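Local coordinates for La-related protein 7 homolog (Schizosaccharomyces pombe, PDB 6TZN) that binds telomerase RNA and promotes its assembly with the catalytic subunit into the telomerase holoenzyme, this piece being its C-terminal xRRM domain, at residues T65-H68 against A69-I73. Residues are numbered along the deposited sequence; the frame is centred on the assembly and turned at random.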
loop_
_atom_site.group_PDB
_atom_site.type_symbol
_atom_site.label_atom_id
_atom_site.label_comp_id
_atom_site.label_asym_id
_atom_site.label_seq_id
_atom_site.Cartn_x
_atom_site.Cartn_y
_atom_site.Cartn_z
ATOM N N THR A 65 -10.341 7.631 -2.922
ATOM C CA THR A 65 -11.626 7.481 -2.248
ATOM C C THR A 65 -11.547 6.343 -1.244
ATOM O O THR A 65 -10.694 5.458 -1.365
ATOM C CB THR A 65 -12.772 7.173 -3.228
ATOM O OG1 THR A 65 -12.645 5.825 -3.705
ATOM C CG2 THR A 65 -12.795 8.156 -4.400
ATOM N N PRO A 66 -12.461 6.311 -0.261
ATOM C CA PRO A 66 -12.468 5.182 0.687
ATOM C C PRO A 66 -12.665 3.831 0.022
ATOM O O PRO A 66 -12.118 2.826 0.497
ATOM C CB PRO A 66 -13.626 5.526 1.635
ATOM C CG PRO A 66 -13.707 7.007 1.584
ATOM C CD PRO A 66 -13.407 7.369 0.150
ATOM N N LEU A 67 -13.419 3.776 -1.076
ATOM C CA LEU A 67 -13.595 2.511 -1.781
ATOM C C LEU A 67 -12.269 1.969 -2.298
ATOM O O LEU A 67 -12.022 0.760 -2.234
ATOM C CB LEU A 67 -14.599 2.674 -2.921
ATOM C CG LEU A 67 -14.869 1.386 -3.699
ATOM C CD1 LEU A 67 -15.387 0.290 -2.769
ATOM C CD2 LEU A 67 -15.837 1.637 -4.845
ATOM N N HIS A 68 -11.399 2.849 -2.809
ATOM C CA HIS A 68 -10.071 2.417 -3.245
ATOM C C HIS A 68 -9.276 1.839 -2.080
ATOM O O HIS A 68 -8.631 0.791 -2.212
ATOM C CB HIS A 68 -9.303 3.591 -3.850
ATOM C CG HIS A 68 -9.807 4.041 -5.186
ATOM N ND1 HIS A 68 -10.652 5.117 -5.340
ATOM C CD2 HIS A 68 -9.559 3.576 -6.433
ATOM C CE1 HIS A 68 -10.918 5.287 -6.622
ATOM N NE2 HIS A 68 -10.264 4.367 -7.308
ATOM N N ALA A 69 -9.302 2.520 -0.931
ATOM C CA ALA A 69 -8.560 2.036 0.229
ATOM C C ALA A 69 -9.072 0.674 0.678
ATOM O O ALA A 69 -8.280 -0.219 1.002
ATOM C CB ALA A 69 -8.627 3.046 1.375
ATOM N N GLU A 70 -10.395 0.493 0.696
ATOM C CA GLU A 70 -10.961 -0.798 1.078
ATOM C C GLU A 70 -10.557 -1.892 0.098
ATOM O O GLU A 70 -10.266 -3.025 0.504
ATOM C CB GLU A 70 -12.485 -0.686 1.137
ATOM C CG GLU A 70 -13.177 -1.902 1.738
ATOM C CD GLU A 70 -14.679 -1.732 1.822
ATOM O OE1 GLU A 70 -15.278 -1.235 0.843
ATOM O OE2 GLU A 70 -15.261 -2.093 2.865
ATOM N N THR A 71 -10.545 -1.574 -1.199
ATOM C CA THR A 71 -10.130 -2.553 -2.196
ATOM C C THR A 71 -8.683 -2.975 -1.964
ATOM O O THR A 71 -8.337 -4.157 -2.087
ATOM C CB THR A 71 -10.306 -1.961 -3.597
ATOM O OG1 THR A 71 -11.685 -1.635 -3.816
ATOM C CG2 THR A 71 -9.827 -2.930 -4.668
ATOM N N CYS A 72 -7.821 -2.013 -1.626
ATOM C CA CYS A 72 -6.429 -2.326 -1.322
ATOM C C CYS A 72 -6.330 -3.281 -0.135
ATOM O O CYS A 72 -5.600 -4.282 -0.183
ATOM C CB CYS A 72 -5.678 -1.026 -1.037
ATOM S SG CYS A 72 -3.979 -1.263 -0.499
ATOM N N ILE A 73 -7.053 -2.983 0.947
ATOM C CA ILE A 73 -7.022 -3.849 2.125
ATOM C C ILE A 73 -7.458 -5.262 1.762
ATOM O O ILE A 73 -6.812 -6.250 2.139
ATOM C CB ILE A 73 -7.893 -3.265 3.252
ATOM C CG1 ILE A 73 -7.392 -1.881 3.666
ATOM C CG2 ILE A 73 -7.926 -4.219 4.440
ATOM C CD1 ILE A 73 -5.957 -1.858 4.061
#
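Thr65 and Ala69 join in the first backbone bond of helix 66-78, a local i to i+4 contact at the N-terminal turns of the second helix of the RRM core. Ala69 N donates to Thr65 O at 3.3 Å, and Glu70 N to Pro66 O at 2.9 Å. Thr65 is the N-cap residue, and its OG1 hydrogen-bonds His68 ND1 at 2.7 Å, which pins the imidazole beside the helix start. Within the same turn, Leu67 O is gripped twice by Thr71, by N and by OG1, each at 2.9 Å and from opposite faces of the carbonyl plane. OG1 lies anti to the carbonyl carbon of Thr71 (chi1 -61°), which swings the hydroxyl back to the preceding turn. A valine here would probably cost Leu67 O one of these two donors, keeping the backbone N-H, and leave the buried side chain without its bond to the helix. On the exposed side, Leu67 CD1 only grazes Glu70 OE1, at 3.9 Å. Ala69 and Cys72 face the sheet, against Thr14 of strand 13-17 and Trp63 of strand 58-63; His68 also meets Trp63, while Thr71 packs on Phe36 and Gln39 of helix 25-39.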